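Local coordinates for protein catalase (Corynebacterium glutamicum, PDB 4B7H) that breaks down hydrogen peroxide to water and oxygen at a haem iron, assembles as a tetramer, and carries haem, nitric oxide and NADPH in this structure, at residues A57-N60 and R61-V64; N318-A321 and Q322-I326; A327-P330 and G331-V334; D354-R357 and Y358-G361. All coordinates share one frame; numbering follows the deposited sequence.

How the contacts relate
From the N terminus, the four contacts follow one another in series, none nested in or crossing another, and each closes only a short local piece of chain. Contact 1 turns the chain after helix 50-59; its Val64 then packs on Phe320 of contact 2 and the backbone of Arg359 in contact 4. Contact 2 forms the short helix 319-324 after strand 305-314 and runs straight into contact 3, a loop on the way to strand 337-338. Contact 4 ends helix 343-359, its arginine and glutamine probably hydrogen-bonding to carbonyls of contacts 2 and 3. Contacts 2 and 4 lie about 14 Å apart, centre to centre. All four touch the third subunit.

Contact 1 (A57-N60 and R61-V64); sequences AHFN and RENV
Ala57, on helix 50-59, and Arg61 meet beside a type I beta turn from Phe59 to Glu62. The carbonyl O of Ala57 lies at the edge of the Arg61 guanidinium, in its plane, and accepts from NH1 at 2.9 Å. The same NH1 forms a salt bridge with Asp354 of a second subunit, so one nitrogen joins this part of the chain to a neighbouring subunit. His58 follows: its O accepts from Arg61 N at 3.0 Å, while its ring ND1 lies 2.7 Å from a water that donates to Glu62 OE2 at 2.6 Å. Its NE2 bonds Asn363 of a third subunit; the Glu62 carboxylate is further held by His160 of the second subunit and Arg381 of the third. Phe59 O closes the turn by accepting from Glu62 N at 3.2 Å. With CG beside its own backbone N (chi1 -72°) and the chain extended beyond it, Glu62 reaches back along the turn until OE2 is 3.8 Å from Phe59 CD1, carboxylate and ring planes 75° apart. Asn60 lays CB near the guanidinium, and its O accepts a hydrogen bond from a second water, 2.8 Å away, which accepts from Asn63 N at 2.9 Å.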
loop_
_atom_site.group_PDB
_atom_site.type_symbol
_atom_site.label_atom_id
_atom_site.label_comp_id
_atom_site.label_asym_id
_atom_site.label_seq_id
_atom_site.Cartn_x
_atom_site.Cartn_y
_atom_site.Cartn_z
ATOM N N ALA A 57 -4.810 -8.137 14.225
ATOM C CA ALA A 57 -4.752 -7.382 12.974
ATOM C C ALA A 57 -3.544 -6.457 12.914
ATOM O O ALA A 57 -2.939 -6.293 11.848
ATOM C CB ALA A 57 -6.038 -6.597 12.748
ATOM N N HIS A 58 -3.165 -5.966 14.144
ATOM C CA HIS A 58 -2.030 -5.060 14.025
ATOM C C HIS A 58 -0.712 -5.842 13.954
ATOM O O HIS A 58 0.182 -5.499 13.177
ATOM C CB HIS A 58 -1.978 -4.000 15.134
ATOM C CG HIS A 58 -0.906 -2.990 14.890
ATOM N ND1 HIS A 58 0.422 -3.209 15.196
ATOM C CD2 HIS A 58 -0.988 -1.698 14.492
ATOM C CE1 HIS A 58 1.113 -2.109 14.953
ATOM N NE2 HIS A 58 0.281 -1.181 14.513
ATOM N N PHE A 59 -0.726 -7.023 14.645
ATOM C CA PHE A 59 0.349 -8.007 14.532
ATOM C C PHE A 59 0.560 -8.398 13.066
ATOM O O PHE A 59 1.700 -8.458 12.586
ATOM C CB PHE A 59 -0.028 -9.233 15.364
ATOM C CG PHE A 59 0.865 -10.422 15.163
ATOM C CD1 PHE A 59 2.034 -10.558 15.891
ATOM C CD2 PHE A 59 0.520 -11.416 14.258
ATOM C CE1 PHE A 59 2.846 -11.660 15.718
ATOM C CE2 PHE A 59 1.324 -12.526 14.082
ATOM C CZ PHE A 59 2.494 -12.650 14.813
ATOM N N ASN A 60 -0.544 -8.628 12.351
ATOM C CA ASN A 60 -0.510 -9.059 10.955
ATOM C C ASN A 60 0.118 -8.023 10.032
ATOM O O ASN A 60 0.481 -8.353 8.905
ATOM C CB ASN A 60 -1.931 -9.330 10.432
ATOM C CG ASN A 60 -2.460 -10.710 10.793
ATOM O OD1 ASN A 60 -3.680 -10.955 10.740
ATOM N ND2 ASN A 60 -1.570 -11.624 11.129
ATOM N N ARG A 61 0.207 -6.776 10.502
ATOM C CA ARG A 61 0.693 -5.668 9.694
ATOM C C ARG A 61 2.025 -5.103 10.196
ATOM O O ARG A 61 2.432 -4.011 9.799
ATOM C CB ARG A 61 -0.384 -4.581 9.593
ATOM C CG ARG A 61 -1.559 -5.070 8.771
ATOM C CD ARG A 61 -2.788 -4.167 8.880
ATOM N NE ARG A 61 -3.822 -4.671 7.981
ATOM C CZ ARG A 61 -4.579 -5.740 8.226
ATOM N NH1 ARG A 61 -4.493 -6.380 9.387
ATOM N NH2 ARG A 61 -5.450 -6.155 7.317
ATOM N N GLU A 62 2.726 -5.858 11.044
ATOM C CA GLU A 62 4.005 -5.378 11.580
ATOM C C GLU A 62 5.099 -5.236 10.538
ATOM O O GLU A 62 5.917 -4.321 10.620
ATOM C CB GLU A 62 4.500 -6.289 12.708
ATOM C CG GLU A 62 3.678 -6.113 13.949
ATOM C CD GLU A 62 4.186 -6.879 15.154
ATOM O OE1 GLU A 62 5.374 -7.288 15.201
ATOM O OE2 GLU A 62 3.374 -7.056 16.091
ATOM N N ASN A 63 5.142 -6.161 9.581
ATOM C CA ASN A 63 6.226 -6.172 8.609
ATOM C C ASN A 63 6.000 -5.196 7.470
ATOM O O ASN A 63 4.867 -4.949 7.062
ATOM C CB ASN A 63 6.448 -7.577 8.037
ATOM C CG ASN A 63 7.129 -8.509 9.018
ATOM O OD1 ASN A 63 7.820 -8.077 9.952
ATOM N ND2 ASN A 63 6.950 -9.800 8.801
ATOM N N VAL A 64 7.103 -4.654 6.969
ATOM C CA VAL A 64 7.126 -3.718 5.859
ATOM C C VAL A 64 8.206 -4.208 4.893
ATOM O O VAL A 64 9.039 -5.020 5.275
ATOM C CB VAL A 64 7.430 -2.304 6.379
ATOM C CG1 VAL A 64 6.299 -1.836 7.283
ATOM C CG2 VAL A 64 8.756 -2.281 7.150
HETATM O O HOH W 1 1.466 -5.295 16.621
HETATM O O HOH W 2 3.156 -7.849 8.275
#

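Contact 2 (N318-A321 and Q322-I326); sequences NFFA and QIEQI. Unlike the reference sequence in segment 322-326: Ile326 (reference Leu).
Phe320 carries its ring anti to the backbone N (chi1 178°), whereas Gln325 turns CG beside its N (chi1 -66°) and then runs extended, which brings ring and amide together across five residues. Gln325 OE1 comes within 3.5 Å of Phe320 CE2, and its NE2 donates to Ala321 O at 3.2 Å, that oxygen lying in the amide plane. OE1 itself accepts from the backbone of Gln386 of a third subunit. On the other flank of the ring, Phe320 CD1 lies 3.9 Å from Glu324 CB. Phe319 is met over one face by Ile323, whose CG2 stands 4.2 Å from CE2, the two side chains crossing at about a right angle. Gln322 reaches back toward the helix start, where its OE1 accepts from Asn318 N at 3.1 Å while its NE2 bonds Val10 O. Phe319 O is gripped twice, by Ile323 N at 2.8 Å and by Glu324 N at 3.1 Å, the second bond marking a wider pi-type turn. Asn318 OD1 accepts an almost straight bond from Ala321 N, 2.9 Å long. Helix 319-324, following strand 305-314 of the catalase barrel, thus has an asparagine N-cap at its start and a pi-type turn toward its end.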
loop_
_atom_site.group_PDB
_atom_site.type_symbol
_atom_site.label_atom_id
_atom_site.label_comp_id
_atom_site.label_asym_id
_atom_site.label_seq_id
_atom_site.Cartn_x
_atom_site.Cartn_y
_atom_site.Cartn_z
ATOM N N ASN A 318 14.373 2.846 19.840
ATOM C CA ASN A 318 13.553 1.789 19.255
ATOM C C ASN A 318 14.098 1.504 17.859
ATOM O O ASN A 318 14.106 2.391 17.000
ATOM C CB ASN A 318 12.066 2.195 19.214
ATOM C CG ASN A 318 11.174 1.129 18.581
ATOM O OD1 ASN A 318 11.327 0.801 17.405
ATOM N ND2 ASN A 318 10.221 0.603 19.352
ATOM N N PHE A 319 14.592 0.283 17.666
ATOM C CA PHE A 319 15.308 -0.113 16.462
ATOM C C PHE A 319 14.451 0.046 15.202
ATOM O O PHE A 319 14.881 0.641 14.225
ATOM C CB PHE A 319 15.786 -1.559 16.617
ATOM C CG PHE A 319 16.582 -2.067 15.452
ATOM C CD1 PHE A 319 15.954 -2.674 14.376
ATOM C CD2 PHE A 319 17.963 -1.948 15.441
ATOM C CE1 PHE A 319 16.690 -3.145 13.299
ATOM C CE2 PHE A 319 18.708 -2.420 14.365
ATOM C CZ PHE A 319 18.066 -3.012 13.293
ATOM N N PHE A 320 13.243 -0.508 15.213
ATOM C CA PHE A 320 12.388 -0.429 14.034
ATOM C C PHE A 320 12.043 1.021 13.717
ATOM O O PHE A 320 12.162 1.468 12.568
ATOM C CB PHE A 320 11.106 -1.246 14.224
ATOM C CG PHE A 320 10.163 -1.161 13.053
ATOM C CD1 PHE A 320 10.265 -2.066 12.006
ATOM C CD2 PHE A 320 9.186 -0.171 12.993
ATOM C CE1 PHE A 320 9.394 -1.998 10.919
ATOM C CE2 PHE A 320 8.316 -0.092 11.911
ATOM C CZ PHE A 320 8.427 -1.008 10.871
ATOM N N ALA A 321 11.607 1.763 14.733
ATOM C CA ALA A 321 11.100 3.109 14.489
ATOM C C ALA A 321 12.174 4.069 13.997
ATOM O O ALA A 321 11.874 4.977 13.219
ATOM C CB ALA A 321 10.423 3.670 15.730
ATOM N N GLN A 322 13.410 3.877 14.459
ATOM C CA GLN A 322 14.484 4.847 14.235
ATOM C C GLN A 322 15.583 4.397 13.278
ATOM O O GLN A 322 16.298 5.237 12.732
ATOM C CB GLN A 322 15.091 5.267 15.575
ATOM C CG GLN A 322 14.083 5.981 16.452
ATOM C CD GLN A 322 14.616 6.262 17.832
ATOM O OE1 GLN A 322 15.261 5.413 18.443
ATOM N NE2 GLN A 322 14.347 7.455 18.334
ATOM N N ILE A 323 15.729 3.084 13.096
ATOM C CA ILE A 323 16.742 2.530 12.193
ATOM C C ILE A 323 16.085 1.896 10.964
ATOM O O ILE A 323 16.401 2.262 9.830
ATOM C CB ILE A 323 17.680 1.517 12.893
ATOM C CG1 ILE A 323 18.365 2.167 14.100
ATOM C CG2 ILE A 323 18.702 0.973 11.908
ATOM C CD1 ILE A 323 19.222 3.383 13.769
ATOM N N GLU A 324 15.147 0.972 11.168
ATOM C CA GLU A 324 14.495 0.371 10.003
ATOM C C GLU A 324 13.809 1.443 9.154
ATOM O O GLU A 324 13.875 1.396 7.925
ATOM C CB GLU A 324 13.508 -0.736 10.388
ATOM C CG GLU A 324 12.830 -1.402 9.182
ATOM C CD GLU A 324 13.781 -2.202 8.296
ATOM O OE1 GLU A 324 14.868 -2.610 8.772
ATOM O OE2 GLU A 324 13.444 -2.423 7.106
ATOM N N GLN A 325 13.186 2.419 9.818
ATOM C CA GLN A 325 12.439 3.484 9.142
ATOM C C GLN A 325 13.259 4.723 8.767
ATOM O O GLN A 325 12.711 5.661 8.178
ATOM C CB GLN A 325 11.259 3.949 9.999
ATOM C CG GLN A 325 10.194 2.896 10.192
ATOM C CD GLN A 325 8.937 3.444 10.839
ATOM O OE1 GLN A 325 7.821 3.086 10.443
ATOM N NE2 GLN A 325 9.106 4.310 11.849
ATOM N N ILE A 326 14.541 4.775 9.122
ATOM C CA ILE A 326 15.340 5.897 8.643
ATOM C C ILE A 326 15.400 5.826 7.120
ATOM O O ILE A 326 15.375 4.738 6.534
ATOM C CB ILE A 326 16.743 5.977 9.304
ATOM C CG1 ILE A 326 17.275 7.414 9.243
ATOM C CG2 ILE A 326 17.741 4.994 8.677
ATOM C CD1 ILE A 326 18.512 7.653 10.095
#

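Contact 3 (A327-P330 and G331-V334); sequences ALDP and GNIV
Beside the haem pocket, in the loop between helix 319-324 and strand 337-338, Asp329 and Asn332 form the two ends of a type I beta turn. Asn332 N donates to Asp329 O at 2.9 Å, the usual closing bond. A second bond stiffens the corner: Asp329 sets CG anti to its backbone N (chi1 175°), and OD1 then accepts from Gly331 N at 2.8 Å, the donor standing above the carboxylate plane. That side-chain ring is an Asx turn superposed on the beta turn, with Pro330 at the intervening position. Asn332 sends its amide back across Asp329, at about a right angle, with ND2 at 3.7 Å from Asp329 CB and the amide and carboxylate planes 49° apart. Its polar atoms have partners beyond the turn: OD1 bonds Arg365 and ND2 bonds Asp138, which also accepts from the backbone N of Asp329. A water completes the link to the start of the loop, donating to Ala327 O at 2.7 Å and accepting from Asn332 ND2 at 3.0 Å. In the fold, the loop is laid against the beta barrel of the catalase core and against helix 343-359: Leu328 touches the haem, and Asp329 and Pro330 rest on Tyr352, by family precedent probably the proximal iron ligand. Asn332 is also the centre of an inverse gamma turn, so the two turns overlap; the bond from Ile333 N to Gly331 O is weak, and Ile333 CG2 approaches Pro330 O to 3.5 Å.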
loop_
_atom_site.group_PDB
_atom_site.type_symbol
_atom_site.label_atom_id
_atom_site.label_comp_id
_atom_site.label_asym_id
_atom_site.label_seq_id
_atom_site.Cartn_x
_atom_site.Cartn_y
_atom_site.Cartn_z
ATOM N N ALA A 327 15.409 6.993 6.488
ATOM C CA ALA A 327 15.386 7.075 5.034
ATOM C C ALA A 327 16.616 7.847 4.589
ATOM O O ALA A 327 16.560 9.058 4.349
ATOM C CB ALA A 327 14.104 7.774 4.564
ATOM N N LEU A 328 17.749 7.158 4.531
ATOM C CA LEU A 328 19.009 7.815 4.195
ATOM C C LEU A 328 19.086 7.967 2.679
ATOM O O LEU A 328 18.734 7.050 1.943
ATOM C CB LEU A 328 20.183 7.015 4.761
ATOM C CG LEU A 328 20.216 7.066 6.302
ATOM C CD1 LEU A 328 20.977 5.896 6.916
ATOM C CD2 LEU A 328 20.815 8.390 6.791
ATOM N N ASP A 329 19.526 9.129 2.212
ATOM C CA ASP A 329 19.338 9.493 0.809
ATOM C C ASP A 329 20.445 10.453 0.364
ATOM O O ASP A 329 20.571 11.542 0.916
ATOM C CB ASP A 329 17.947 10.136 0.698
ATOM C CG ASP A 329 17.628 10.686 -0.679
ATOM O OD1 ASP A 329 18.411 10.494 -1.636
ATOM O OD2 ASP A 329 16.549 11.315 -0.804
ATOM N N PRO A 330 21.249 10.060 -0.647
ATOM C CA PRO A 330 22.347 10.940 -1.081
ATOM C C PRO A 330 21.833 12.244 -1.687
ATOM O O PRO A 330 22.582 13.215 -1.795
ATOM C CB PRO A 330 23.097 10.098 -2.130
ATOM C CG PRO A 330 22.101 9.100 -2.602
ATOM C CD PRO A 330 21.212 8.806 -1.421
ATOM N N GLY A 331 20.559 12.271 -2.067
ATOM C CA GLY A 331 19.942 13.496 -2.555
ATOM C C GLY A 331 19.676 14.523 -1.469
ATOM O O GLY A 331 19.317 15.671 -1.762
ATOM N N ASN A 332 19.830 14.115 -0.212
ATOM C CA ASN A 332 19.752 15.046 0.904
ATOM C C ASN A 332 21.038 15.865 0.990
ATOM O O ASN A 332 21.881 15.643 1.867
ATOM C CB ASN A 332 19.487 14.301 2.210
ATOM C CG ASN A 332 18.053 13.842 2.331
ATOM O OD1 ASN A 332 17.150 14.405 1.697
ATOM N ND2 ASN A 332 17.825 12.831 3.161
ATOM N N ILE A 333 21.189 16.799 0.052
ATOM C CA ILE A 333 22.305 17.725 0.072
ATOM C C ILE A 333 21.859 19.078 0.621
ATOM O O ILE A 333 20.658 19.343 0.762
ATOM C CB ILE A 333 22.961 17.862 -1.314
ATOM C CG1 ILE A 333 21.965 18.386 -2.358
ATOM C CG2 ILE A 333 23.575 16.529 -1.742
ATOM C CD1 ILE A 333 22.612 18.678 -3.706
ATOM N N VAL A 334 22.837 19.919 0.950
ATOM C CA VAL A 334 22.593 21.214 1.578
ATOM C C VAL A 334 23.457 22.256 0.861
ATOM O O VAL A 334 24.370 21.892 0.114
ATOM C CB VAL A 334 22.940 21.179 3.094
ATOM C CG1 VAL A 334 21.940 20.330 3.866
ATOM C CG2 VAL A 334 24.363 20.678 3.309
HETATM O O HOH W 3 15.279 11.380 3.640
HETATM O O HOH W 4 16.418 14.779 -0.909
#

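Contact 4 (D354-R357 and Y358-G361); sequences DQQR and YRIG. With HEM (protoporphyrin IX containing Fe), chain E.
Gln355 and Arg359 are joined first by backbone bonding, Arg359 N donating to Gln355 O at 2.7 Å in the last full turn of helix 343-359. One position on, Gln356 O accepts twice, from Ile360 N at 2.9 Å and from Gly361 N at 3.2 Å. Gly361 then leaves the helix with positive phi. Among the side chains, Arg359 and Gln356 both bond one haem propionate. Arg359 bends at its third torsion (chi3 75°), which swings the guanidinium so that NE donates to haem O2A at 2.8 Å and NH2 to haem O1A, also at 2.8 Å. The carboxylate is thus gripped along one edge of the guanidinium by two bonds, a pairing that would be expected to favour its charged form. Gln356 NE2 adds a nearly straight bond to O1A (174°), 2.9 Å long, and also reaches Leu328 O. In this catalase haem pocket, Arg67 and Arg106 bond the cofactor as well, while Arg359 also bonds Glu324 O and Ile326 O. Tyr358 OH bonds Asn63 O of a second subunit. Van der Waals contacts complete the site. Ile360 CD1 lies over one face of the Arg359 guanidinium, offset toward the rim. Gln355 OE1 comes to 4.0 Å from Arg359 CD, amide and guanidinium planes standing 81° apart, while its NE2, bonded to Ile68 O, lies close to haem methyl carbon CMA.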
loop_
_atom_site.group_PDB
_atom_site.type_symbol
_atom_site.label_atom_id
_atom_site.label_comp_id
_atom_site.label_asym_id
_atom_site.label_seq_id
_atom_site.Cartn_x
_atom_site.Cartn_y
_atom_site.Cartn_z
ATOM N N ASP A 354 12.683 7.523 -4.216
ATOM C CA ASP A 354 11.700 6.726 -4.927
ATOM C C ASP A 354 11.387 5.449 -4.141
ATOM O O ASP A 354 10.219 5.110 -3.922
ATOM C CB ASP A 354 12.187 6.384 -6.336
ATOM C CG ASP A 354 11.192 5.545 -7.095
ATOM O OD1 ASP A 354 10.066 6.036 -7.323
ATOM O OD2 ASP A 354 11.515 4.392 -7.450
ATOM N N GLN A 355 12.418 4.725 -3.717
ATOM C CA GLN A 355 12.162 3.507 -2.952
ATOM C C GLN A 355 11.495 3.820 -1.610
ATOM O O GLN A 355 10.586 3.107 -1.171
ATOM C CB GLN A 355 13.427 2.672 -2.726
ATOM C CG GLN A 355 13.062 1.378 -1.980
ATOM C CD GLN A 355 14.144 0.318 -1.937
ATOM O OE1 GLN A 355 14.172 -0.499 -1.004
ATOM N NE2 GLN A 355 15.018 0.294 -2.942
ATOM N N GLN A 356 11.927 4.901 -0.968
ATOM C CA GLN A 356 11.412 5.244 0.351
ATOM C C GLN A 356 9.931 5.612 0.330
ATOM O O GLN A 356 9.193 5.268 1.259
ATOM C CB GLN A 356 12.281 6.342 0.971
ATOM C CG GLN A 356 13.641 5.789 1.386
ATOM C CD GLN A 356 14.764 6.801 1.333
ATOM O OE1 GLN A 356 14.554 7.985 1.049
ATOM N NE2 GLN A 356 15.983 6.331 1.615
ATOM N N ARG A 357 9.494 6.276 -0.739
ATOM C CA ARG A 357 8.077 6.576 -0.910
ATOM C C ARG A 357 7.248 5.285 -0.894
ATOM O O ARG A 357 6.124 5.283 -0.401
ATOM C CB ARG A 357 7.850 7.340 -2.218
ATOM C CG ARG A 357 8.374 8.767 -2.174
ATOM C CD ARG A 357 8.473 9.419 -3.561
ATOM N NE ARG A 357 9.248 10.652 -3.456
ATOM C CZ ARG A 357 10.259 10.999 -4.245
ATOM N NH1 ARG A 357 10.600 10.244 -5.285
ATOM N NH2 ARG A 357 10.912 12.131 -3.997
ATOM N N TYR A 358 7.800 4.200 -1.437
ATOM C CA TYR A 358 7.129 2.894 -1.440
ATOM C C TYR A 358 7.343 2.115 -0.133
ATOM O O TYR A 358 6.394 1.609 0.475
ATOM C CB TYR A 358 7.656 2.049 -2.601
ATOM C CG TYR A 358 7.313 0.575 -2.491
ATOM C CD1 TYR A 358 6.003 0.142 -2.643
ATOM C CD2 TYR A 358 8.291 -0.374 -2.208
ATOM C CE1 TYR A 358 5.677 -1.194 -2.528
ATOM C CE2 TYR A 358 7.972 -1.720 -2.095
ATOM C CZ TYR A 358 6.658 -2.118 -2.251
ATOM O OH TYR A 358 6.299 -3.441 -2.143
ATOM N N ARG A 359 8.608 1.995 0.267
ATOM C CA ARG A 359 9.032 1.154 1.381
ATOM C C ARG A 359 8.429 1.625 2.699
ATOM O O ARG A 359 8.057 0.820 3.550
ATOM C CB ARG A 359 10.569 1.183 1.450
ATOM C CG ARG A 359 11.136 0.466 2.627
ATOM C CD ARG A 359 12.633 0.341 2.538
ATOM N NE ARG A 359 13.411 1.554 2.803
ATOM C CZ ARG A 359 13.623 2.073 4.010
ATOM N NH1 ARG A 359 13.037 1.549 5.081
ATOM N NH2 ARG A 359 14.407 3.144 4.138
ATOM N N ILE A 360 8.377 2.938 2.867
ATOM C CA ILE A 360 7.882 3.552 4.092
ATOM C C ILE A 360 6.505 4.172 3.852
ATOM O O ILE A 360 5.539 3.781 4.493
ATOM C CB ILE A 360 8.853 4.617 4.627
ATOM C CG1 ILE A 360 10.260 4.031 4.789
ATOM C CG2 ILE A 360 8.340 5.164 5.955
ATOM C CD1 ILE A 360 11.344 5.093 4.987
ATOM N N GLY A 361 6.420 5.115 2.911
ATOM C CA GLY A 361 5.160 5.752 2.577
ATOM C C GLY A 361 5.394 7.150 2.041
ATOM O O GLY A 361 6.486 7.710 2.203
HETATM C CHA HEM E . 20.710 1.442 -0.198
HETATM C CHB HEM E . 20.104 2.552 -4.880
HETATM C CHC HEM E . 24.913 2.527 -5.436
HETATM C CHD HEM E . 25.332 2.950 -0.659
HETATM C C1A HEM E . 20.129 1.726 -1.410
HETATM C C2A HEM E . 18.705 1.840 -1.662
HETATM C C3A HEM E . 18.553 2.163 -2.955
HETATM C C4A HEM E . 19.860 2.253 -3.559
HETATM C CMA HEM E . 17.253 2.413 -3.728
HETATM C CAA HEM E . 17.599 1.639 -0.602
HETATM C CBA HEM E . 17.343 2.957 0.114
HETATM C CGA HEM E . 16.149 2.901 1.030
HETATM O O1A HEM E . 16.229 3.533 2.113
HETATM O O2A HEM E . 15.122 2.251 0.705
HETATM C C1B HEM E . 21.350 2.618 -5.460
HETATM C C2B HEM E . 21.626 2.832 -6.863
HETATM C C3B HEM E . 22.966 2.798 -7.014
HETATM C C4B HEM E . 23.557 2.591 -5.710
HETATM C CMB HEM E . 20.535 3.026 -7.935
HETATM C CAB HEM E . 23.827 2.990 -8.277
HETATM C CBB HEM E . 23.417 3.718 -9.315
HETATM C C1C HEM E . 25.447 2.818 -4.194
HETATM C C2C HEM E . 26.759 3.377 -3.899
HETATM C C3C HEM E . 26.856 3.486 -2.562
HETATM C C4C HEM E . 25.609 3.023 -1.992
HETATM C CMC HEM E . 27.825 3.740 -4.961
HETATM C CAC HEM E . 27.997 4.063 -1.689
HETATM C CBC HEM E . 28.837 5.015 -2.130
HETATM C C1D HEM E . 24.156 2.512 -0.114
HETATM C C2D HEM E . 23.963 2.355 1.291
HETATM C C3D HEM E . 22.541 1.890 1.451
HETATM C C4D HEM E . 21.992 1.819 0.124
HETATM C CMD HEM E . 24.986 2.592 2.399
HETATM C CAD HEM E . 21.855 1.606 2.779
HETATM C CBD HEM E . 21.474 2.939 3.419
HETATM C CGD HEM E . 20.899 2.594 4.760
HETATM O O1D HEM E . 19.686 2.827 4.989
HETATM O O2D HEM E . 21.657 2.056 5.606
HETATM N NA HEM E . 20.813 1.992 -2.587
HETATM N NB HEM E . 22.541 2.472 -4.782
HETATM N NC HEM E . 24.767 2.620 -3.002
HETATM N ND HEM E . 22.981 2.181 -0.783
HETATM FE FE HEM E . 22.794 2.266 -2.784
#